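Local coordinates for B-cell lymphoma 3-encoded protein (Homo sapiens, PDB 1K1A), which regulates transcription of NF-kappaB target genes, blocking nuclear entry of the p50 subunit in the cytoplasm and acting as a transcriptional activator in the nucleus, at residues A74-R77 with H78-A82; H89-P92 with T93-R96; A111-Y114 with D115-A119; T131-L134 with L135-G139. All coordinates share one frame; numbering follows the deposited sequence. Where two conformers were deposited one is given.

Contact 1 of 4, residues A74-R77 with H78-A82; sequences ALDR and HGQTA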
loop_
_atom_site.group_PDB
_atom_site.type_symbol
_atom_site.label_atom_id
_atom_site.label_comp_id
_atom_site.label_asym_id
_atom_site.label_seq_id
_atom_site.Cartn_x
_atom_site.Cartn_y
_atom_site.Cartn_z
ATOM N N ALA A 74 -2.784 9.595 -12.045
ATOM C CA ALA A 74 -3.707 10.695 -11.732
ATOM C C ALA A 74 -4.110 10.586 -10.265
ATOM O O ALA A 74 -4.420 9.493 -9.780
ATOM C CB ALA A 74 -4.942 10.649 -12.625
ATOM N N LEU A 75 -4.107 11.710 -9.556
ATOM C CA LEU A 75 -4.398 11.699 -8.122
ATOM C C LEU A 75 -5.854 11.994 -7.804
ATOM O O LEU A 75 -6.461 12.848 -8.432
ATOM C CB LEU A 75 -3.526 12.732 -7.408
ATOM C CG LEU A 75 -2.029 12.573 -7.650
ATOM C CD1 LEU A 75 -1.252 13.609 -6.829
ATOM C CD2 LEU A 75 -1.604 11.158 -7.297
ATOM N N ASP A 76 -6.405 11.303 -6.809
ATOM C CA ASP A 76 -7.746 11.635 -6.327
ATOM C C ASP A 76 -7.700 12.703 -5.218
ATOM O O ASP A 76 -6.655 13.328 -4.999
ATOM C CB ASP A 76 -8.523 10.382 -5.907
ATOM C CG ASP A 76 -8.109 9.848 -4.558
ATOM O OD1 ASP A 76 -7.245 10.459 -3.881
ATOM O OD2 ASP A 76 -8.626 8.811 -4.084
ATOM N N ARG A 77 -8.827 12.916 -4.539
ATOM C CA ARG A 77 -8.948 13.987 -3.541
ATOM C C ARG A 77 -7.924 13.878 -2.402
ATOM O O ARG A 77 -7.488 14.889 -1.829
ATOM C CB ARG A 77 -10.377 14.010 -2.980
ATOM C CG ARG A 77 -10.659 15.123 -2.000
ATOM C CD ARG A 77 -11.962 14.924 -1.222
ATOM N NE ARG A 77 -12.263 16.050 -0.345
ATOM C CZ ARG A 77 -12.480 17.275 -0.786
ATOM N NH1 ARG A 77 -12.434 17.519 -2.090
ATOM N NH2 ARG A 77 -12.749 18.257 0.065
ATOM N N HIS A 78 -7.547 12.651 -2.079
ATOM C CA HIS A 78 -6.604 12.396 -1.012
ATOM C C HIS A 78 -5.225 12.027 -1.552
ATOM O O HIS A 78 -4.382 11.507 -0.827
ATOM C CB HIS A 78 -7.150 11.313 -0.090
ATOM C CG HIS A 78 -8.503 11.635 0.457
ATOM N ND1 HIS A 78 -9.654 11.036 -0.007
ATOM C CD2 HIS A 78 -8.895 12.536 1.387
ATOM C CE1 HIS A 78 -10.695 11.535 0.638
ATOM N NE2 HIS A 78 -10.261 12.447 1.489
ATOM N N GLY A 79 -5.000 12.316 -2.826
ATOM C CA GLY A 79 -3.708 12.061 -3.442
ATOM C C GLY A 79 -3.442 10.585 -3.717
ATOM O O GLY A 79 -2.287 10.171 -3.862
ATOM N N GLN A 80 -4.506 9.786 -3.761
ATOM C CA GLN A 80 -4.382 8.347 -4.064
ATOM C C GLN A 80 -4.232 8.108 -5.552
ATOM O O GLN A 80 -4.961 8.695 -6.348
ATOM C CB GLN A 80 -5.622 7.575 -3.583
ATOM C CG GLN A 80 -5.941 7.718 -2.094
ATOM C CD GLN A 80 -5.174 6.736 -1.228
ATOM O OE1 GLN A 80 -5.751 5.784 -0.696
ATOM N NE2 GLN A 80 -3.879 6.959 -1.088
ATOM N N THR A 81 -3.287 7.246 -5.929
ATOM C CA THR A 81 -3.191 6.778 -7.311
ATOM C C THR A 81 -4.113 5.577 -7.442
ATOM O O THR A 81 -4.680 5.120 -6.456
ATOM C CB THR A 81 -1.751 6.334 -7.678
ATOM O OG1 THR A 81 -1.344 5.243 -6.826
ATOM C CG2 THR A 81 -0.718 7.456 -7.384
ATOM N N ALA A 82 -4.262 5.070 -8.659
ATOM C CA ALA A 82 -5.057 3.869 -8.892
ATOM C C ALA A 82 -4.572 2.714 -8.005
ATOM O O ALA A 82 -5.377 1.960 -7.445
ATOM C CB ALA A 82 -4.981 3.485 -10.345
HETATM O O HOH W 1 -4.985 7.000 -11.085
HETATM O O HOH W 2 -9.449 8.372 -1.584
#

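Contact 2 of 4, residues H89-P92 with T93-R96; sequences HRSP and TCLR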
loop_
_atom_site.group_PDB
_atom_site.type_symbol
_atom_site.label_atom_id
_atom_site.label_comp_id
_atom_site.label_asym_id
_atom_site.label_seq_id
_atom_site.Cartn_x
_atom_site.Cartn_y
_atom_site.Cartn_z
ATOM N N HIS A 89 -9.010 -0.933 -1.169
ATOM C CA HIS A 89 -10.229 -1.693 -1.450
ATOM C C HIS A 89 -9.974 -3.195 -1.483
ATOM O O HIS A 89 -10.813 -3.964 -1.953
ATOM C CB HIS A 89 -10.890 -1.232 -2.751
ATOM C CG HIS A 89 -11.650 0.047 -2.618
ATOM N ND1 HIS A 89 -13.008 0.088 -2.369
ATOM C CD2 HIS A 89 -11.244 1.336 -2.697
ATOM C CE1 HIS A 89 -13.403 1.348 -2.304
ATOM N NE2 HIS A 89 -12.350 2.124 -2.493
ATOM N N ARG A 90 -8.812 -3.604 -0.982
ATOM C CA ARG A 90 -8.444 -5.018 -0.919
ATOM C C ARG A 90 -8.756 -5.772 -2.220
ATOM O O ARG A 90 -9.375 -6.836 -2.189
ATOM C CB ARG A 90 -9.175 -5.700 0.247
ATOM C CG ARG A 90 -8.984 -5.032 1.612
ATOM C CD ARG A 90 -9.755 -5.725 2.732
ATOM N NE ARG A 90 -9.369 -5.270 4.072
ATOM C CZ ARG A 90 -9.965 -4.284 4.727
ATOM N NH1 ARG A 90 -10.967 -3.625 4.174
ATOM N NH2 ARG A 90 -9.546 -3.939 5.939
ATOM N N SER A 91 -8.313 -5.232 -3.354
ATOM C CA SER A 91 -8.661 -5.800 -4.654
ATOM C C SER A 91 -7.440 -6.186 -5.458
ATOM O O SER A 91 -6.962 -5.418 -6.286
ATOM C CB SER A 91 -9.520 -4.810 -5.454
ATOM O OG SER A 91 -9.918 -5.367 -6.694
ATOM N N PRO A 92 -6.939 -7.387 -5.208
ATOM C CA PRO A 92 -5.792 -7.915 -5.944
ATOM C C PRO A 92 -6.037 -8.002 -7.455
ATOM O O PRO A 92 -5.091 -7.866 -8.222
ATOM C CB PRO A 92 -5.633 -9.331 -5.375
ATOM C CG PRO A 92 -6.320 -9.305 -4.067
ATOM C CD PRO A 92 -7.420 -8.318 -4.175
ATOM N N THR A 93 -7.274 -8.247 -7.874
ATOM C CA THR A 93 -7.546 -8.363 -9.306
ATOM C C THR A 93 -7.451 -7.020 -10.012
ATOM O O THR A 93 -6.968 -6.943 -11.136
ATOM C CB THR A 93 -8.905 -9.032 -9.583
ATOM O OG1 THR A 93 -9.943 -8.316 -8.910
ATOM C CG2 THR A 93 -8.946 -10.414 -8.947
ATOM N N CYS A 94 -7.918 -5.959 -9.359
ATOM C CA CYS A 94 -7.796 -4.632 -9.947
ATOM C C CYS A 94 -6.337 -4.191 -9.954
ATOM O O CYS A 94 -5.879 -3.545 -10.895
ATOM C CB CYS A 94 -8.666 -3.617 -9.212
ATOM S SG CYS A 94 -10.406 -3.684 -9.680
ATOM N N LEU A 95 -5.606 -4.548 -8.904
ATOM C CA LEU A 95 -4.192 -4.204 -8.840
ATOM C C LEU A 95 -3.443 -4.917 -9.957
ATOM O O LEU A 95 -2.587 -4.334 -10.618
ATOM C CB LEU A 95 -3.605 -4.562 -7.475
ATOM C CG LEU A 95 -2.124 -4.238 -7.270
ATOM C CD1 LEU A 95 -1.858 -2.747 -7.493
ATOM C CD2 LEU A 95 -1.686 -4.662 -5.865
ATOM N N ARG A 96 -3.774 -6.187 -10.165
ATOM C CA ARG A 96 -3.173 -6.952 -11.240
ATOM C C ARG A 96 -3.523 -6.336 -12.596
ATOM O O ARG A 96 -2.671 -6.209 -13.463
ATOM C CB ARG A 96 -3.646 -8.406 -11.187
ATOM C CG ARG A 96 -2.879 -9.336 -12.112
ATOM C CD ARG A 96 -3.215 -10.799 -11.924
ATOM N NE ARG A 96 -2.701 -11.328 -10.662
ATOM C CZ ARG A 96 -1.452 -11.739 -10.485
ATOM N NH1 ARG A 96 -0.586 -11.680 -11.487
ATOM N NH2 ARG A 96 -1.067 -12.214 -9.310
#

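Contact 3 of 4, residues A111-Y114 with D115-A119; sequences ARNY and DGLTA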
loop_
_atom_site.group_PDB
_atom_site.type_symbol
_atom_site.label_atom_id
_atom_site.label_comp_id
_atom_site.label_asym_id
_atom_site.label_seq_id
_atom_site.Cartn_x
_atom_site.Cartn_y
_atom_site.Cartn_z
ATOM N N ALA A 111 4.886 6.013 -5.247
ATOM C CA ALA A 111 3.991 7.169 -5.095
ATOM C C ALA A 111 3.511 7.349 -3.650
ATOM O O ALA A 111 3.117 6.384 -2.992
ATOM C CB ALA A 111 2.785 7.036 -6.039
ATOM N N ARG A 112 3.517 8.589 -3.170
ATOM C CA ARG A 112 3.067 8.885 -1.806
ATOM C C ARG A 112 1.755 9.672 -1.837
ATOM O O ARG A 112 1.665 10.688 -2.529
ATOM C CB ARG A 112 4.129 9.689 -1.037
ATOM C CG ARG A 112 5.580 9.146 -1.157
ATOM C CD ARG A 112 5.754 7.733 -0.640
ATOM N NE ARG A 112 7.120 7.210 -0.823
ATOM C CZ ARG A 112 8.135 7.479 -0.007
ATOM N NH1 ARG A 112 7.959 8.291 1.027
ATOM N NH2 ARG A 112 9.336 6.951 -0.233
ATOM N N ASN A 113 0.737 9.205 -1.106
ATOM C CA ASN A 113 -0.514 9.964 -1.023
ATOM C C ASN A 113 -0.333 11.160 -0.100
ATOM O O ASN A 113 0.737 11.329 0.494
ATOM C CB ASN A 113 -1.726 9.085 -0.620
ATOM C CG ASN A 113 -1.589 8.476 0.783
ATOM O OD1 ASN A 113 -0.794 8.929 1.603
ATOM N ND2 ASN A 113 -2.386 7.450 1.057
ATOM N N TYR A 114 -1.361 11.990 0.025
ATOM C CA TYR A 114 -1.214 13.229 0.783
ATOM C C TYR A 114 -0.846 12.967 2.244
ATOM O O TYR A 114 -0.142 13.768 2.867
ATOM C CB TYR A 114 -2.462 14.117 0.657
ATOM C CG TYR A 114 -2.645 14.713 -0.730
ATOM C CD1 TYR A 114 -1.559 14.896 -1.592
ATOM C CD2 TYR A 114 -3.901 15.093 -1.174
ATOM C CE1 TYR A 114 -1.738 15.448 -2.866
ATOM C CE2 TYR A 114 -4.086 15.633 -2.435
ATOM C CZ TYR A 114 -3.016 15.817 -3.272
ATOM O OH TYR A 114 -3.228 16.363 -4.524
ATOM N N ASP A 115 -1.291 11.834 2.771
ATOM C CA ASP A 115 -0.913 11.420 4.120
ATOM C C ASP A 115 0.556 10.993 4.181
ATOM O O ASP A 115 1.161 10.993 5.252
ATOM C CB ASP A 115 -1.802 10.279 4.599
ATOM C CG ASP A 115 -3.199 10.736 4.930
ATOM O OD1 ASP A 115 -3.346 11.859 5.458
ATOM O OD2 ASP A 115 -4.218 10.045 4.699
ATOM N N GLY A 116 1.115 10.608 3.038
ATOM C CA GLY A 116 2.525 10.250 2.953
ATOM C C GLY A 116 2.823 8.772 2.734
ATOM O O GLY A 116 3.993 8.380 2.604
ATOM N N LEU A 117 1.775 7.954 2.653
ATOM C CA LEU A 117 1.941 6.506 2.532
ATOM C C LEU A 117 2.063 6.010 1.102
ATOM O O LEU A 117 1.472 6.584 0.178
ATOM C CB LEU A 117 0.756 5.782 3.191
ATOM C CG LEU A 117 0.460 6.089 4.659
ATOM C CD1 LEU A 117 -0.761 5.310 5.125
ATOM C CD2 LEU A 117 1.663 5.765 5.525
ATOM N N THR A 118 2.820 4.925 0.929
ATOM C CA THR A 118 2.875 4.226 -0.346
ATOM C C THR A 118 1.735 3.231 -0.383
ATOM O O THR A 118 1.086 2.989 0.631
ATOM C CB THR A 118 4.179 3.431 -0.489
ATOM O OG1 THR A 118 4.203 2.382 0.496
ATOM C CG2 THR A 118 5.385 4.289 -0.152
ATOM N N ALA A 119 1.506 2.651 -1.559
ATOM C CA ALA A 119 0.522 1.592 -1.717
ATOM C C ALA A 119 0.829 0.416 -0.784
ATOM O O ALA A 119 -0.083 -0.187 -0.219
ATOM C CB ALA A 119 0.480 1.132 -3.154
HETATM O O HOH W 3 2.579 3.825 -3.868
HETATM O O HOH W 4 6.230 9.883 2.420
HETATM O O HOH W 5 -3.341 7.064 3.698
#

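Contact 4 of 4, residues T131-L134 with L135-G139; sequences TVQL and LLERG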
loop_
_atom_site.group_PDB
_atom_site.type_symbol
_atom_site.label_atom_id
_atom_site.label_comp_id
_atom_site.label_asym_id
_atom_site.label_seq_id
_atom_site.Cartn_x
_atom_site.Cartn_y
_atom_site.Cartn_z
ATOM N N THR A 131 -2.545 -8.524 -1.881
ATOM C CA THR A 131 -2.075 -7.255 -2.436
ATOM C C THR A 131 -0.633 -6.976 -2.019
ATOM O O THR A 131 0.166 -6.499 -2.820
ATOM C CB THR A 131 -3.001 -6.091 -2.035
ATOM O OG1 THR A 131 -3.133 -6.055 -0.611
ATOM C CG2 THR A 131 -4.420 -6.348 -2.521
ATOM N N VAL A 132 -0.288 -7.292 -0.769
ATOM C CA VAL A 132 1.082 -7.105 -0.322
ATOM C C VAL A 132 2.024 -7.922 -1.198
ATOM O O VAL A 132 2.997 -7.397 -1.734
ATOM C CB VAL A 132 1.267 -7.469 1.188
ATOM C CG1 VAL A 132 2.732 -7.457 1.577
ATOM C CG2 VAL A 132 0.476 -6.495 2.057
ATOM N N GLN A 133 1.710 -9.202 -1.372
ATOM C CA GLN A 133 2.553 -10.077 -2.171
ATOM C C GLN A 133 2.754 -9.556 -3.585
ATOM O O GLN A 133 3.875 -9.491 -4.071
ATOM C CB GLN A 133 1.992 -11.505 -2.229
ATOM C CG GLN A 133 2.972 -12.490 -2.864
ATOM C CD GLN A 133 2.495 -13.928 -2.818
ATOM O OE1 GLN A 133 2.173 -14.448 -1.748
ATOM N NE2 GLN A 133 2.465 -14.579 -3.975
ATOM N N LEU A 134 1.670 -9.177 -4.241
ATOM C CA LEU A 134 1.766 -8.723 -5.622
ATOM C C LEU A 134 2.597 -7.438 -5.732
ATOM O O LEU A 134 3.448 -7.330 -6.603
ATOM C CB LEU A 134 0.376 -8.518 -6.213
ATOM C CG LEU A 134 0.298 -8.032 -7.654
ATOM C CD1 LEU A 134 1.038 -9.007 -8.577
ATOM C CD2 LEU A 134 -1.170 -7.865 -8.055
ATOM N N LEU A 135 2.353 -6.470 -4.848
ATOM C CA LEU A 135 3.150 -5.244 -4.849
ATOM C C LEU A 135 4.650 -5.572 -4.758
ATOM O O LEU A 135 5.461 -5.035 -5.502
ATOM C CB LEU A 135 2.748 -4.339 -3.681
ATOM C CG LEU A 135 1.380 -3.654 -3.802
ATOM C CD1 LEU A 135 1.011 -3.007 -2.489
ATOM C CD2 LEU A 135 1.368 -2.626 -4.940
ATOM N N LEU A 136 5.000 -6.462 -3.839
ATOM C CA LEU A 136 6.395 -6.836 -3.632
ATOM C C LEU A 136 6.997 -7.567 -4.833
ATOM O O LEU A 136 8.181 -7.410 -5.137
ATOM C CB LEU A 136 6.537 -7.679 -2.364
ATOM C CG LEU A 136 6.213 -6.934 -1.060
ATOM C CD1 LEU A 136 6.221 -7.891 0.110
ATOM C CD2 LEU A 136 7.202 -5.772 -0.824
ATOM N N GLU A 137 6.178 -8.363 -5.513
ATOM C CA GLU A 137 6.637 -9.111 -6.682
ATOM C C GLU A 137 6.858 -8.170 -7.864
ATOM O O GLU A 137 7.623 -8.475 -8.786
ATOM C CB GLU A 137 5.620 -10.187 -7.063
ATOM C CG GLU A 137 5.602 -11.388 -6.134
ATOM C CD GLU A 137 4.483 -12.360 -6.460
ATOM O OE1 GLU A 137 3.482 -11.938 -7.075
ATOM O OE2 GLU A 137 4.600 -13.547 -6.090
ATOM N N ARG A 138 6.192 -7.020 -7.840
ATOM C CA ARG A 138 6.294 -6.089 -8.962
ATOM C C ARG A 138 7.216 -4.890 -8.725
ATOM O O ARG A 138 7.188 -3.926 -9.483
ATOM C CB ARG A 138 4.915 -5.656 -9.436
ATOM C CG ARG A 138 4.034 -6.818 -9.882
ATOM C CD ARG A 138 4.604 -7.653 -11.028
ATOM N NE ARG A 138 3.681 -8.720 -11.415
ATOM C CZ ARG A 138 2.764 -8.614 -12.370
ATOM N NH1 ARG A 138 2.647 -7.491 -13.068
ATOM N NH2 ARG A 138 1.964 -9.643 -12.640
ATOM N N GLY A 139 8.010 -4.941 -7.657
ATOM C CA GLY A 139 9.035 -3.933 -7.442
ATOM C C GLY A 139 8.850 -2.887 -6.348
ATOM O O GLY A 139 9.700 -2.000 -6.216
#

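Contact 1 of 4, residues A74-R77 with H78-A82
Ala74 O lies near Thr81 CA where the two arms of this ankyrin-domain finger loop come together, and a water sits between that carbonyl and Ala82 N, to which its bond is weak. Leu75 packs with Thr81, their side chains alongside and pointing the same way, Leu75 CD2 to Thr81 CG2 3.8 Å. Its backbone adds a CA-H...O contact from Leu75 CA to Gln80 O.

Asp76 does most of the work. Its N donates to Gln80 O at 3.0 Å, and its O receives Gly79 N at 2.9 Å, closing a type I beta turn. The carboxylate folds back over this turn because CG stands between the backbone N and the carbonyl carbon (chi1 78°). OD1 then takes Gln80 N at 2.8 Å and His78 N at 2.9 Å from opposite faces of the carboxylate plane, while a water joins Asp76 OD2 to His78 ND1. With an alanine in place of Asp76, the amides of His78 and Gln80 would probably lose their shared acceptor.

Arg77 places CB over one face of the His78 ring. Two amides on one oxygen of a buried aspartate imply a turn held from within, by a charge likely to be stabilised by both N-H groups.

Contact 2 of 4, residues H89-P92 with T93-R96
Ser91 and Cys94 form the close-packed part of this helix start. Ser91 OG touches Cys94 CB at 3.3 Å and accepts a weak hydrogen bond from Cys94 N at 3.4 Å. The hydroxyl reaches it because OG swings anti to its own N, beside the carbonyl carbon (chi1 -177°), which turns it toward Cys94 N in the first turn. Both residues are buried, and the Ser91 backbone adds a second grip: Leu95 N donates to Ser91 O at 3.1 Å, in the carbonyl plane. One turn of helix is thus held by the side chain and the main chain of the same residue.

Pro92 follows, its O taking Arg96 N at 2.9 Å, while its ring rests on Glu130 and Thr131 of helix 129-137.

The solvent side is much looser. Thr93 is exposed, its OG1 standing 3.7 Å from Ser91 OG, and the Arg96 side chain touches the preceding residues through CB, 3.3 Å from Pro92 O, with its chain bent at chi3.

Arg90, with positive phi, ends helix 82-88 as the C-prime residue of a Schellman motif. Ser91 is the N-cap of helix 92-101, an arrangement that fits the tight helix-turn-helix of an ankyrin repeat.

Contact 3 of 4, residues A111-Y114 with D115-A119
The Arg112 guanidinium comes up obliquely to Thr118 CG2 and Gly116 O, and a water lies at its edge, in its plane. NE is 3.5 Å from Thr118 CG2. The water accepts from Arg112 NH1 at 2.7 Å and donates to Gly116 O, tying the arginine back to the turn. The bend in the chain at chi2 (-60°) lets the CD end run alongside Thr118.

The Asn113 amide lies beside Leu117. Its OD1 takes Leu117 N at 2.9 Å, from above the carbonyl plane, and a weak bond from Gly116 N. A water accepts from Asn113 ND2 and donates to Asp115 OD2. In the backbone, Asn113 N donates to Leu117 O at 3.0 Å, and Gly116 N to Asn113 O at 2.7 Å, making a type I turn in which Gly116 has phi 110°. A leucine in place of Asn113 would probably leave Leu117 N without its acceptor and Asp115 without its water-borne link.

Ala111 O and Ala119 N share a water where the arms meet. Beyond it, Thr118 caps helix 119-126 through His121 N, Ala111 and Asn113 touch His84 of helix 82-88, and Leu117 rests on Asp146 in the loop ahead.

Contact 4 of 4, residues T131-L134 with L135-G139
Thr131 O accepts from Leu135 N at 3.0 Å, one of a run of i to i+4 bonds along helix 129-137, a helix of the fourth ankyrin repeat. Val132 O takes Leu136 N at 3.1 Å, nearly in line with the C=O bond, and Gln133 O takes Glu137 N at 2.9 Å. The last bond, Arg138 N to Leu134 O, is weak, as the helix gives out: Arg138 leaves helical angles, and Gly139 follows with phi 107°, where a side chain would jam against the preceding carbonyl.

Apolar side chains make up much of the packing. Val132 CG1 meets Leu136 CD1 at 3.8 Å, the two side chains alongside and pointing the same way. Leu135 touches Ala123 of helix 119-126 and Leu95 of helix 92-101, and Leu134 also packs on Leu95, so this helix joins its own repeat to the one before.

On the exposed side Gln133 crosses Glu137, its amide turned 69° from the carboxylate. In one of two deposited conformers of Gln133, NE2 donates to Glu137 OE2 from above the carboxylate plane, a bond that is therefore doubtful.

Arg138 is bent at chi2 (-59°), its chain crosses Leu134, and NH1 forms a salt bridge with Asp100. One face of its guanidinium is covered by Leu134 CD1, which stands 3.9 Å from Arg138 NE.

The four contacts follow one another along the chain within a stack of ankyrin repeats made of helices and loops. Contacts 1 and 3 are equivalent finger loops, each leading into a helix (82-88 and 119-126), with centres about 9 Å apart. They touch through a probable backbone hydrogen bond from Tyr114 N to His78 O. Contacts 2 and 4 lie on the other side of the stack, at the start of helix 92-101 and the end of helix 129-137, with centres about 11 Å apart; there Leu95 packs on Leu135, while Arg96 and Arg138 bring like charges close. Contacts 1 and 2 are about 16 Å apart between centres. Turns and helices repeated from one ankyrin repeat to the next build the elongated domain.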